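Local coordinates for protein possible translation initiation inhibitor (Rhodopseudomonas palustris, PDB 3LME) that is of unknown function but belongs to the YjgF-like family of small alpha-beta proteins and forms a three-subunit assembly, at residues K4-T9 with D27-G32; A50-M55 with R87-K92; V93-D96 with P102-P105. The protein carries 1 engineered substitution. All coordinates share one frame; numbering follows the deposited sequence.

Contact 1 (K4-T9 with D27-G32); sequences KIIAPT and DFVFIG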
ATOM      1  N   LYS A   4       0.785  19.619  -0.762  1.00 55.57           N
ATOM      2  CA  LYS A   4       0.188  20.391   0.309  1.00 55.42           C
ATOM      3  C   LYS A   4      -0.312  19.387   1.356  1.00 54.50           C
ATOM      4  O   LYS A   4      -1.182  18.567   1.047  1.00 53.97           O
ATOM      5  CB  LYS A   4      -0.990  21.194  -0.241  1.00 56.03           C
ATOM      6  CG  LYS A   4      -1.457  22.321   0.678  1.00 59.67           C
ATOM      7  CD  LYS A   4      -2.760  22.974   0.177  1.00 64.53           C
ATOM      8  CE  LYS A   4      -3.007  24.308   0.922  1.00 68.05           C
ATOM      9  NZ  LYS A   4      -4.144  25.130   0.370  1.00 68.77           N
ATOM     10  N   ILE A   5       0.247  19.439   2.570  1.00 53.48           N
ATOM     11  CA  ILE A   5      -0.287  18.675   3.699  1.00 52.46           C
ATOM     12  C   ILE A   5      -1.674  19.188   4.016  1.00 52.07           C
ATOM     13  O   ILE A   5      -1.872  20.373   4.116  1.00 51.96           O
ATOM     14  CB  ILE A   5       0.583  18.825   4.989  1.00 52.90           C
ATOM     15  CG1 ILE A   5       1.981  18.184   4.818  1.00 52.24           C
ATOM     16  CG2 ILE A   5      -0.161  18.281   6.251  1.00 51.03           C
ATOM     17  CD1 ILE A   5       1.980  16.701   4.542  1.00 52.38           C
ATOM     18  N   ILE A   6      -2.620  18.283   4.201  1.00 52.16           N
ATOM     19  CA  ILE A   6      -4.012  18.640   4.473  1.00 52.10           C
ATOM     20  C   ILE A   6      -4.170  19.099   5.898  1.00 52.32           C
ATOM     21  O   ILE A   6      -4.041  18.314   6.826  1.00 52.65           O
ATOM     22  CB  ILE A   6      -4.926  17.446   4.236  1.00 51.86           C
ATOM     23  CG1 ILE A   6      -4.865  17.047   2.765  1.00 51.93           C
ATOM     24  CG2 ILE A   6      -6.343  17.766   4.652  1.00 51.85           C
ATOM     25  CD1 ILE A   6      -5.324  15.655   2.508  1.00 52.76           C
ATOM     26  N   ALA A   7      -4.429  20.388   6.073  1.00 53.19           N
ATOM     27  CA  ALA A   7      -4.648  20.963   7.414  1.00 53.55           C
ATOM     28  C   ALA A   7      -5.899  20.381   8.120  1.00 53.44           C
ATOM     29  O   ALA A   7      -6.909  20.083   7.475  1.00 53.12           O
ATOM     30  CB  ALA A   7      -4.730  22.481   7.323  1.00 53.68           C
ATOM     31  N   PRO A   8      -5.820  20.191   9.444  1.00 53.58           N
ATOM     32  CA  PRO A   8      -6.966  19.612  10.145  1.00 54.20           C
ATOM     33  C   PRO A   8      -8.139  20.569  10.185  1.00 54.78           C
ATOM     34  O   PRO A   8      -7.954  21.785  10.225  1.00 54.84           O
ATOM     35  CB  PRO A   8      -6.439  19.346  11.553  1.00 53.87           C
ATOM     36  CG  PRO A   8      -4.989  19.379  11.427  1.00 54.14           C
ATOM     37  CD  PRO A   8      -4.661  20.342  10.325  1.00 53.40           C
ATOM     38  N   THR A   9      -9.333  19.999  10.205  1.00 55.69           N
ATOM     39  CA  THR A   9     -10.566  20.741  10.005  1.00 56.94           C
ATOM     40  C   THR A   9     -11.543  20.360  11.104  1.00 57.35           C
ATOM     41  O   THR A   9     -11.243  19.474  11.901  1.00 57.49           O
ATOM     42  CB  THR A   9     -11.055  20.445   8.582  1.00 57.04           C
ATOM     43  OG1 THR A   9     -10.607  21.509   7.739  1.00 58.74           O
ATOM     44  CG2 THR A   9     -12.547  20.300   8.469  1.00 57.28           C
ATOM     45  N   ASP A  27      -3.022  16.079  -8.664  1.00 48.65           N
ATOM     46  CA  ASP A  27      -4.408  15.606  -8.765  1.00 48.69           C
ATOM     47  C   ASP A  27      -4.745  14.561  -7.725  1.00 48.19           C
ATOM     48  O   ASP A  27      -5.938  14.292  -7.497  1.00 48.94           O
ATOM     49  CB  ASP A  27      -4.712  15.003 -10.140  1.00 48.76           C
ATOM     50  CG  ASP A  27      -4.549  15.996 -11.259  1.00 51.36           C
ATOM     51  OD1 ASP A  27      -4.727  17.229 -11.028  1.00 53.97           O
ATOM     52  OD2 ASP A  27      -4.218  15.534 -12.379  1.00 54.38           O
ATOM     53  N   PHE A  28      -3.722  13.957  -7.115  1.00 46.59           N
ATOM     54  CA  PHE A  28      -3.972  12.868  -6.197  1.00 45.60           C
ATOM     55  C   PHE A  28      -4.072  13.306  -4.749  1.00 45.99           C
ATOM     56  O   PHE A  28      -3.466  14.315  -4.355  1.00 47.03           O
ATOM     57  CB  PHE A  28      -2.916  11.802  -6.339  1.00 44.92           C
ATOM     58  CG  PHE A  28      -3.028  11.027  -7.590  1.00 43.16           C
ATOM     59  CD1 PHE A  28      -3.678   9.803  -7.600  1.00 42.16           C
ATOM     60  CD2 PHE A  28      -2.479  11.515  -8.778  1.00 40.69           C
ATOM     61  CE1 PHE A  28      -3.778   9.075  -8.777  1.00 41.10           C
ATOM     62  CE2 PHE A  28      -2.566  10.800  -9.952  1.00 38.51           C
ATOM     63  CZ  PHE A  28      -3.219   9.584  -9.957  1.00 40.30           C
ATOM     64  N   VAL A  29      -4.836  12.543  -3.963  1.00 45.11           N
ATOM     65  CA  VAL A  29      -4.952  12.765  -2.531  1.00 44.27           C
ATOM     66  C   VAL A  29      -4.713  11.476  -1.744  1.00 44.24           C
ATOM     67  O   VAL A  29      -5.436  10.473  -1.923  1.00 44.27           O
ATOM     68  CB  VAL A  29      -6.314  13.308  -2.197  1.00 44.45           C
ATOM     69  CG1 VAL A  29      -6.509  13.363  -0.683  1.00 44.07           C
ATOM     70  CG2 VAL A  29      -6.484  14.687  -2.847  1.00 44.36           C
ATOM     71  N   PHE A  30      -3.697  11.512  -0.876  1.00 43.45           N
ATOM     72  CA  PHE A  30      -3.280  10.345  -0.115  1.00 42.81           C
ATOM     73  C   PHE A  30      -3.705  10.501   1.321  1.00 42.53           C
ATOM     74  O   PHE A  30      -3.195  11.333   2.022  1.00 42.99           O
ATOM     75  CB  PHE A  30      -1.755  10.174  -0.172  1.00 42.92           C
ATOM     76  CG  PHE A  30      -1.211   9.931  -1.571  1.00 42.75           C
ATOM     77  CD1 PHE A  30      -0.824   8.664  -1.967  1.00 42.49           C
ATOM     78  CD2 PHE A  30      -1.087  10.977  -2.481  1.00 41.55           C
ATOM     79  CE1 PHE A  30      -0.318   8.441  -3.250  1.00 43.59           C
ATOM     80  CE2 PHE A  30      -0.596  10.767  -3.753  1.00 41.61           C
ATOM     81  CZ  PHE A  30      -0.207   9.496  -4.142  1.00 42.71           C
ATOM     82  N   ILE A  31      -4.636   9.693   1.772  1.00 42.04           N
ATOM     83  CA  ILE A  31      -5.031   9.770   3.145  1.00 42.24           C
ATOM     84  C   ILE A  31      -4.215   8.785   4.000  1.00 42.68           C
ATOM     85  O   ILE A  31      -4.075   7.603   3.648  1.00 43.13           O
ATOM     86  CB  ILE A  31      -6.545   9.533   3.272  1.00 41.97           C
ATOM     87  CG1 ILE A  31      -7.309  10.488   2.347  1.00 42.42           C
ATOM     88  CG2 ILE A  31      -6.991   9.684   4.701  1.00 41.37           C
ATOM     89  CD1 ILE A  31      -7.132  12.014   2.644  1.00 42.08           C
ATOM     90  N   GLY A  32      -3.672   9.269   5.116  1.00 42.83           N
ATOM     91  CA  GLY A  32      -2.983   8.392   6.078  1.00 43.29           C
ATOM     92  C   GLY A  32      -3.918   7.365   6.700  1.00 43.77           C
ATOM     93  O   GLY A  32      -5.144   7.435   6.535  1.00 44.53           O
TER

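Contact 2 (A50-M55 with R87-K92); sequences ARIRRM and RPVVNK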
ATOM      1  N   ALA A  50     -20.381   0.205  13.934  1.00 48.31           N
ATOM      2  CA  ALA A  50     -20.183   1.601  14.245  1.00 47.12           C
ATOM      3  C   ALA A  50     -18.713   1.910  14.085  1.00 47.02           C
ATOM      4  O   ALA A  50     -18.370   2.961  13.570  1.00 48.10           O
ATOM      5  CB  ALA A  50     -20.653   1.902  15.654  1.00 46.43           C
ATOM      6  N   ARG A  51     -17.842   0.986  14.493  1.00 46.82           N
ATOM      7  CA  ARG A  51     -16.388   1.195  14.432  1.00 46.26           C
ATOM      8  C   ARG A  51     -15.880   1.341  13.018  1.00 45.50           C
ATOM      9  O   ARG A  51     -15.133   2.258  12.709  1.00 45.45           O
ATOM     10  CB  ARG A  51     -15.672   0.030  15.066  1.00 46.51           C
ATOM     11  CG  ARG A  51     -14.237   0.299  15.334  1.00 50.01           C
ATOM     12  CD  ARG A  51     -14.039   0.999  16.670  1.00 57.43           C
ATOM     13  NE  ARG A  51     -12.908   0.385  17.347  1.00 64.57           N
ATOM     14  CZ  ARG A  51     -13.016  -0.536  18.305  1.00 66.52           C
ATOM     15  NH1 ARG A  51     -11.911  -1.055  18.839  1.00 68.30           N
ATOM     16  NH2 ARG A  51     -14.214  -0.912  18.745  1.00 65.02           N
ATOM     17  N   ILE A  52     -16.301   0.421  12.164  1.00 44.87           N
ATOM     18  CA  ILE A  52     -15.913   0.421  10.788  1.00 44.24           C
ATOM     19  C   ILE A  52     -16.531   1.575  10.005  1.00 44.80           C
ATOM     20  O   ILE A  52     -15.808   2.238   9.221  1.00 45.48           O
ATOM     21  CB  ILE A  52     -16.221  -0.921  10.155  1.00 44.22           C
ATOM     22  CG1 ILE A  52     -15.128  -1.913  10.549  1.00 43.05           C
ATOM     23  CG2 ILE A  52     -16.285  -0.793   8.634  1.00 43.54           C
ATOM     24  CD1 ILE A  52     -15.547  -3.328  10.463  1.00 43.40           C
ATOM     25  N   ARG A  53     -17.837   1.833  10.196  1.00 44.24           N
ATOM     26  CA  ARG A  53     -18.482   3.011   9.565  1.00 43.79           C
ATOM     27  C   ARG A  53     -17.689   4.283   9.923  1.00 43.01           C
ATOM     28  O   ARG A  53     -17.377   5.107   9.051  1.00 42.64           O
ATOM     29  CB  ARG A  53     -19.976   3.130   9.930  1.00 44.03           C
ATOM     30  CG  ARG A  53     -20.711   4.380   9.388  1.00 45.94           C
ATOM     31  CD  ARG A  53     -20.491   4.574   7.860  1.00 49.53           C
ATOM     32  NE  ARG A  53     -21.153   5.739   7.217  1.00 49.61           N
ATOM     33  CZ  ARG A  53     -22.386   5.728   6.697  1.00 48.19           C
ATOM     34  NH1 ARG A  53     -23.121   4.634   6.779  1.00 46.33           N
ATOM     35  NH2 ARG A  53     -22.887   6.813   6.104  1.00 47.51           N
ATOM     36  N   ARG A  54     -17.302   4.389  11.187  1.00 41.92           N
ATOM     37  CA  ARG A  54     -16.578   5.549  11.650  1.00 41.89           C
ATOM     38  C   ARG A  54     -15.177   5.653  11.069  1.00 41.41           C
ATOM     39  O   ARG A  54     -14.671   6.759  10.858  1.00 41.77           O
ATOM     40  CB  ARG A  54     -16.515   5.560  13.171  1.00 42.39           C
ATOM     41  CG  ARG A  54     -15.997   6.858  13.779  1.00 44.41           C
ATOM     42  CD  ARG A  54     -16.964   7.941  13.463  1.00 50.01           C
ATOM     43  NE  ARG A  54     -16.863   8.998  14.454  1.00 54.83           N
ATOM     44  CZ  ARG A  54     -17.695   9.161  15.478  1.00 54.76           C
ATOM     45  NH1 ARG A  54     -18.706   8.327  15.672  1.00 52.37           N
ATOM     46  NH2 ARG A  54     -17.490  10.173  16.317  1.00 58.37           N
ATOM     47  N   MET A  55     -14.537   4.510  10.838  1.00 41.11           N
ATOM     48  CA  MET A  55     -13.248   4.466  10.148  1.00 40.09           C
ATOM     49  C   MET A  55     -13.417   5.028   8.734  1.00 40.55           C
ATOM     50  O   MET A  55     -12.652   5.907   8.311  1.00 40.02           O
ATOM     51  CB  MET A  55     -12.720   3.041  10.116  1.00 39.56           C
ATOM     52  CG  MET A  55     -11.435   2.813   9.309  1.00 37.05           C
ATOM     53  SD  MET A  55     -11.007   1.060   9.330  1.00 31.06           S
ATOM     54  CE  MET A  55     -12.272   0.402   8.218  1.00 29.07           C
ATOM     55  N   ARG A  87     -14.741  -8.944   7.275  1.00 53.08           N
ATOM     56  CA  ARG A  87     -14.914  -8.732   5.865  1.00 52.46           C
ATOM     57  C   ARG A  87     -16.398  -8.474   5.566  1.00 51.61           C
ATOM     58  O   ARG A  87     -16.715  -7.530   4.858  1.00 51.42           O
ATOM     59  CB  ARG A  87     -14.355  -9.892   5.050  1.00 52.50           C
ATOM     60  CG  ARG A  87     -13.895  -9.467   3.689  1.00 54.39           C
ATOM     61  CD  ARG A  87     -14.133 -10.518   2.662  1.00 58.94           C
ATOM     62  NE  ARG A  87     -15.557 -10.917   2.582  1.00 63.99           N
ATOM     63  CZ  ARG A  87     -16.040 -12.127   2.918  1.00 63.64           C
ATOM     64  NH1 ARG A  87     -17.344 -12.389   2.788  1.00 61.77           N
ATOM     65  NH2 ARG A  87     -15.219 -13.080   3.372  1.00 61.07           N
ATOM     66  N   PRO A  88     -17.313  -9.291   6.128  1.00 50.78           N
ATOM     67  CA  PRO A  88     -18.738  -9.016   5.875  1.00 50.25           C
ATOM     68  C   PRO A  88     -19.222  -7.651   6.417  1.00 49.68           C
ATOM     69  O   PRO A  88     -20.180  -7.061   5.879  1.00 49.46           O
ATOM     70  CB  PRO A  88     -19.470 -10.163   6.598  1.00 49.99           C
ATOM     71  CG  PRO A  88     -18.424 -10.885   7.387  1.00 50.32           C
ATOM     72  CD  PRO A  88     -17.110 -10.601   6.769  1.00 50.63           C
ATOM     73  N   VAL A  89     -18.573  -7.164   7.468  1.00 48.42           N
ATOM     74  CA  VAL A  89     -18.959  -5.898   8.037  1.00 47.35           C
ATOM     75  C   VAL A  89     -18.507  -4.796   7.077  1.00 47.00           C
ATOM     76  O   VAL A  89     -19.313  -3.939   6.688  1.00 47.92           O
ATOM     77  CB  VAL A  89     -18.388  -5.700   9.463  1.00 47.89           C
ATOM     78  CG1 VAL A  89     -18.891  -4.395  10.056  1.00 46.11           C
ATOM     79  CG2 VAL A  89     -18.745  -6.907  10.391  1.00 46.66           C
ATOM     80  N   VAL A  90     -17.242  -4.842   6.664  1.00 45.27           N
ATOM     81  CA  VAL A  90     -16.713  -3.926   5.649  1.00 43.84           C
ATOM     82  C   VAL A  90     -17.601  -3.932   4.388  1.00 43.80           C
ATOM     83  O   VAL A  90     -17.924  -2.890   3.813  1.00 43.40           O
ATOM     84  CB  VAL A  90     -15.238  -4.290   5.301  1.00 43.61           C
ATOM     85  CG1 VAL A  90     -14.712  -3.451   4.164  1.00 43.44           C
ATOM     86  CG2 VAL A  90     -14.350  -4.133   6.503  1.00 41.48           C
ATOM     87  N   ASN A  91     -18.016  -5.115   3.967  1.00 44.09           N
ATOM     88  CA  ASN A  91     -18.960  -5.207   2.874  1.00 44.65           C
ATOM     89  C   ASN A  91     -20.224  -4.400   3.171  1.00 45.27           C
ATOM     90  O   ASN A  91     -20.580  -3.483   2.410  1.00 45.81           O
ATOM     91  CB  ASN A  91     -19.271  -6.665   2.543  1.00 44.03           C
ATOM     92  CG  ASN A  91     -18.080  -7.386   1.944  1.00 45.39           C
ATOM     93  OD1 ASN A  91     -17.098  -6.781   1.489  1.00 45.00           O
ATOM     94  ND2 ASN A  91     -18.157  -8.695   1.942  1.00 48.88           N
ATOM     95  N   LYS A  92     -20.863  -4.700   4.300  1.00 45.21           N
ATOM     96  CA  LYS A  92     -22.095  -4.049   4.682  1.00 45.71           C
ATOM     97  C   LYS A  92     -21.911  -2.510   4.750  1.00 45.93           C
ATOM     98  O   LYS A  92     -22.729  -1.737   4.229  1.00 45.94           O
ATOM     99  CB  LYS A  92     -22.555  -4.654   6.007  1.00 45.89           C
ATOM    100  CG  LYS A  92     -23.509  -3.854   6.807  1.00 48.15           C
ATOM    101  CD  LYS A  92     -24.951  -4.332   6.644  1.00 53.61           C
ATOM    102  CE  LYS A  92     -25.934  -3.119   6.704  1.00 56.35           C
ATOM    103  NZ  LYS A  92     -25.409  -1.876   7.423  1.00 54.85           N
TER

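Contact 3 (V93-D96 with P102-P105); sequences VQKD and PYPP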
ATOM      1  N   VAL A  93     -20.823  -2.058   5.358  1.00 45.47           N
ATOM      2  CA  VAL A  93     -20.618  -0.624   5.471  1.00 45.24           C
ATOM      3  C   VAL A  93     -20.407   0.039   4.117  1.00 45.59           C
ATOM      4  O   VAL A  93     -20.884   1.163   3.884  1.00 45.35           O
ATOM      5  CB  VAL A  93     -19.497  -0.287   6.433  1.00 45.15           C
ATOM      6  CG1 VAL A  93     -19.137   1.180   6.311  1.00 45.55           C
ATOM      7  CG2 VAL A  93     -19.938  -0.633   7.894  1.00 44.80           C
ATOM      8  N   GLN A  94     -19.705  -0.660   3.222  1.00 45.56           N
ATOM      9  CA  GLN A  94     -19.504  -0.144   1.886  1.00 45.36           C
ATOM     10  C   GLN A  94     -20.817  -0.126   1.085  1.00 45.65           C
ATOM     11  O   GLN A  94     -21.044   0.800   0.327  1.00 45.43           O
ATOM     12  CB  GLN A  94     -18.389  -0.885   1.160  1.00 45.31           C
ATOM     13  CG  GLN A  94     -17.000  -0.435   1.522  1.00 44.76           C
ATOM     14  CD  GLN A  94     -15.961  -0.944   0.546  1.00 45.54           C
ATOM     15  OE1 GLN A  94     -15.552  -2.107   0.593  1.00 47.39           O
ATOM     16  NE2 GLN A  94     -15.525  -0.076  -0.349  1.00 45.61           N
ATOM     17  N   LYS A  95     -21.693  -1.117   1.258  1.00 46.22           N
ATOM     18  CA  LYS A  95     -23.029  -1.024   0.637  1.00 47.07           C
ATOM     19  C   LYS A  95     -23.769   0.225   1.120  1.00 47.07           C
ATOM     20  O   LYS A  95     -24.496   0.867   0.361  1.00 46.65           O
ATOM     21  CB  LYS A  95     -23.886  -2.263   0.899  1.00 47.21           C
ATOM     22  CG  LYS A  95     -23.775  -3.321  -0.203  1.00 49.75           C
ATOM     23  CD  LYS A  95     -24.542  -4.577   0.163  1.00 53.97           C
ATOM     24  CE  LYS A  95     -23.901  -5.817  -0.480  1.00 57.47           C
ATOM     25  NZ  LYS A  95     -24.473  -6.171  -1.847  1.00 60.55           N
ATOM     26  N   ASP A  96     -23.561   0.580   2.384  1.00 47.13           N
ATOM     27  CA  ASP A  96     -24.242   1.723   2.950  1.00 47.56           C
ATOM     28  C   ASP A  96     -23.767   3.028   2.317  1.00 47.22           C
ATOM     29  O   ASP A  96     -24.541   3.975   2.156  1.00 47.02           O
ATOM     30  CB  ASP A  96     -23.995   1.795   4.453  1.00 48.06           C
ATOM     31  CG  ASP A  96     -24.881   0.852   5.268  1.00 50.72           C
ATOM     32  OD1 ASP A  96     -25.888   0.270   4.737  1.00 51.19           O
ATOM     33  OD2 ASP A  96     -24.533   0.719   6.481  1.00 52.01           O
ATOM     34  N   PRO A 102     -20.596   2.408  -8.602  1.00 52.67           N
ATOM     35  CA  PRO A 102     -19.485   1.475  -8.739  1.00 51.99           C
ATOM     36  C   PRO A 102     -18.541   1.629  -7.539  1.00 50.85           C
ATOM     37  O   PRO A 102     -18.444   2.716  -6.952  1.00 51.03           O
ATOM     38  CB  PRO A 102     -18.800   1.932 -10.031  1.00 52.07           C
ATOM     39  CG  PRO A 102     -19.058   3.452 -10.071  1.00 53.11           C
ATOM     40  CD  PRO A 102     -20.387   3.664  -9.370  1.00 52.83           C
ATOM     41  N   TYR A 103     -17.861   0.540  -7.194  1.00 49.22           N
ATOM     42  CA  TYR A 103     -17.027   0.463  -6.013  1.00 47.15           C
ATOM     43  C   TYR A 103     -15.527   0.631  -6.316  1.00 46.10           C
ATOM     44  O   TYR A 103     -15.068   0.218  -7.370  1.00 46.71           O
ATOM     45  CB  TYR A 103     -17.261  -0.889  -5.399  1.00 46.50           C
ATOM     46  CG  TYR A 103     -18.693  -1.196  -5.071  1.00 46.73           C
ATOM     47  CD1 TYR A 103     -19.306  -0.627  -3.952  1.00 45.95           C
ATOM     48  CD2 TYR A 103     -19.438  -2.101  -5.852  1.00 48.40           C
ATOM     49  CE1 TYR A 103     -20.627  -0.931  -3.616  1.00 45.66           C
ATOM     50  CE2 TYR A 103     -20.775  -2.414  -5.519  1.00 47.46           C
ATOM     51  CZ  TYR A 103     -21.352  -1.822  -4.390  1.00 46.51           C
ATOM     52  OH  TYR A 103     -22.654  -2.100  -4.038  1.00 47.34           O
ATOM     53  N   PRO A 104     -14.739   1.190  -5.381  1.00 44.56           N
ATOM     54  CA  PRO A 104     -13.304   1.346  -5.654  1.00 43.68           C
ATOM     55  C   PRO A 104     -12.541   0.021  -5.607  1.00 43.59           C
ATOM     56  O   PRO A 104     -13.013  -0.933  -4.983  1.00 44.02           O
ATOM     57  CB  PRO A 104     -12.814   2.241  -4.530  1.00 42.90           C
ATOM     58  CG  PRO A 104     -14.010   2.518  -3.678  1.00 44.98           C
ATOM     59  CD  PRO A 104     -15.070   1.530  -3.997  1.00 44.22           C
ATOM     60  N   PRO A 105     -11.372  -0.052  -6.275  1.00 43.10           N
ATOM     61  CA  PRO A 105     -10.495  -1.197  -6.139  1.00 42.55           C
ATOM     62  C   PRO A 105     -10.063  -1.320  -4.678  1.00 42.86           C
ATOM     63  O   PRO A 105      -9.826  -0.317  -4.014  1.00 42.32           O
ATOM     64  CB  PRO A 105      -9.289  -0.821  -6.997  1.00 42.14           C
ATOM     65  CG  PRO A 105      -9.776   0.236  -7.894  1.00 42.60           C
ATOM     66  CD  PRO A 105     -10.758   1.001  -7.102  1.00 42.90           C
TER
HETATM   67  O   HOH W   1     -14.202  -1.360  -2.610  1.00 46.58           O

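Contact 1 (K4-T9 with D27-G32)
Ile6 meets Val29 and Ile31 through a single methyl group. Its CD1 lies 4.1 Å from Val29 CG1 and equally 4.1 Å from Ile31 CD1, so it sits over the junction of two methyls that are themselves 3.6 Å apart (Val29 CG1 to Ile31 CD1). The Ile6 side chain crosses each partner at about a right angle, which limits the touch to methyl ends and explains the small buried area, 75 Å² in total, more than half of it on Ile6. CG1 of Ile6 stands beside its own backbone N (chi1 -63°), and a nearly extended second torsion (chi2 160°) sends CD1 across to the two partners. The backbones stay well separated, with 9.0 Å between Ile6 CA and Ile31 CA, because strand 22-25 runs between strands 4-5 and 28-35 in the sheet. Val29 and Ile31, two residues apart, present their methyls on the same face; Ile31 also packs on Met59 and Ala62 of helix 48-64, which identifies the helix-covered side. Ile6 thus adds to the apolar layer between sheet and helix beside strand 4-5, the outermost within this chain, as expected of the two-layer alpha/beta YjgF-like fold.

Contact 2 (A50-M55 with R87-K92)
Ile52 reaches Val89 and Val90 because CG1 lies beside its backbone N (chi1 -79°) and the chain then runs on nearly extended (chi2 157°), carrying CD1 outward from helix 48-64. On the facing helix 83-98, CG1 of Val89 is anti to the backbone N (chi1 -176°), which places that methyl against the isoleucine tip. This is the helix-helix pairing of the YjgF-like alpha/beta fold, in which two helices pack beside each other against the sheet. Burial of 69 Å² on Ile52, against 36 Å² on Val90 and 32 Å² on Val89, shows that Ile52 carries the contact, its CD1 touching both valines. That methyl approaches Val89, with Ile52 CD1 3.5 Å from Val89 CG1 and 3.8 Å from Val89 CB, the two side chains crossing obliquely, while Val90 flanks it from deeper in the core. Between segments 50-55 and 87-92 the nearest CA atoms are those of Ile52 and Val90, 6.8 Å apart.

The apolar contact has a charged border: Lys92 NZ forms salt bridges with Asp96 of its own helix and with Glu49 of helix 48-64, so it also ties the two helices together. Toward the sheet, Met55 packs on Ala120 and Ile122, and Val90 on Arg106. Arg87, just before the kink at Pro88 and Val89, forms a salt bridge with Asp115 of the third subunit and another with a sulfate ion. Within the core, Ile52 CD1 also lies 4.2 Å from Val90 CG2.

Contact 3 (V93-D96 with P102-P105)
The Tyr103 ring reaches the backbone carbonyl of Gln94, while the Gln94 amide passes Pro104, so a helix and the loop that leaves it meet at two points. The loop forms the return leg of a beta-alpha-beta crossover: strand 73-80 leads into helix 83-98, and the chain then comes back through 102-105 to strand 106-110, parallel to and beside the first strand. The Tyr103 ring turns an edge to the helix. Gln94 O lies near the ring plane, 4.3 Å from Tyr103 CE1, which shows an edgewise approach and excludes the carbonyl from the ring face. Farther along, the hydroxyl comes beside the aliphatic part of Lys95, with Tyr103 OH 4.2 Å from Lys95 CG, and the two side chains cross at a slant. The hydroxyl's hydrogen bond is with Gly99 O, just past the end of the helix, and it fixes the hydroxyl end of the ring.

Gln94 takes a different path. With CG beside the backbone N (chi1 -80°) and an extended chain beyond it (chi2 -166°), its amide runs past Pro104, the two side chains pointing in opposite directions. Gln94 NE2 lies 4.0 Å from Pro104 CD, a van der Waals approach to the proline ring. OE1 of Gln94 accepts a hydrogen bond from Arg106 and a weak one from Thr18 of the third subunit, which also receives Tyr103 against Trp19 and pairs its Ser20 OG with Tyr103 O. On its other side the amide is linked to the loop by a water: this accepts from Gln94 NE2 at 2.9 Å and donates to Pro104 O at 2.7 Å, bridging two atoms that are themselves 5.3 Å apart.

The contacts come one after another along the chain, without nesting or overlap, in the order 1, 2, 3. Contacts 2 and 3 share helix 83-98; their centres are about 11 Å apart and they touch, Ile52 CG2 lying 3.7 Å from Val93 CG2. Contact 1 is remote, its centre about 23 Å from that of contact 2, on the opposite side of the chain's centre, and about 21 Å from that of contact 3. Helix 48-64 spans the distance, meeting Ile31 with one part and Val89 with another. The assembly adds a second link: Ile5 packs on Tyr103 of the second subunit, so regions of contacts 1 and 3 meet between chains.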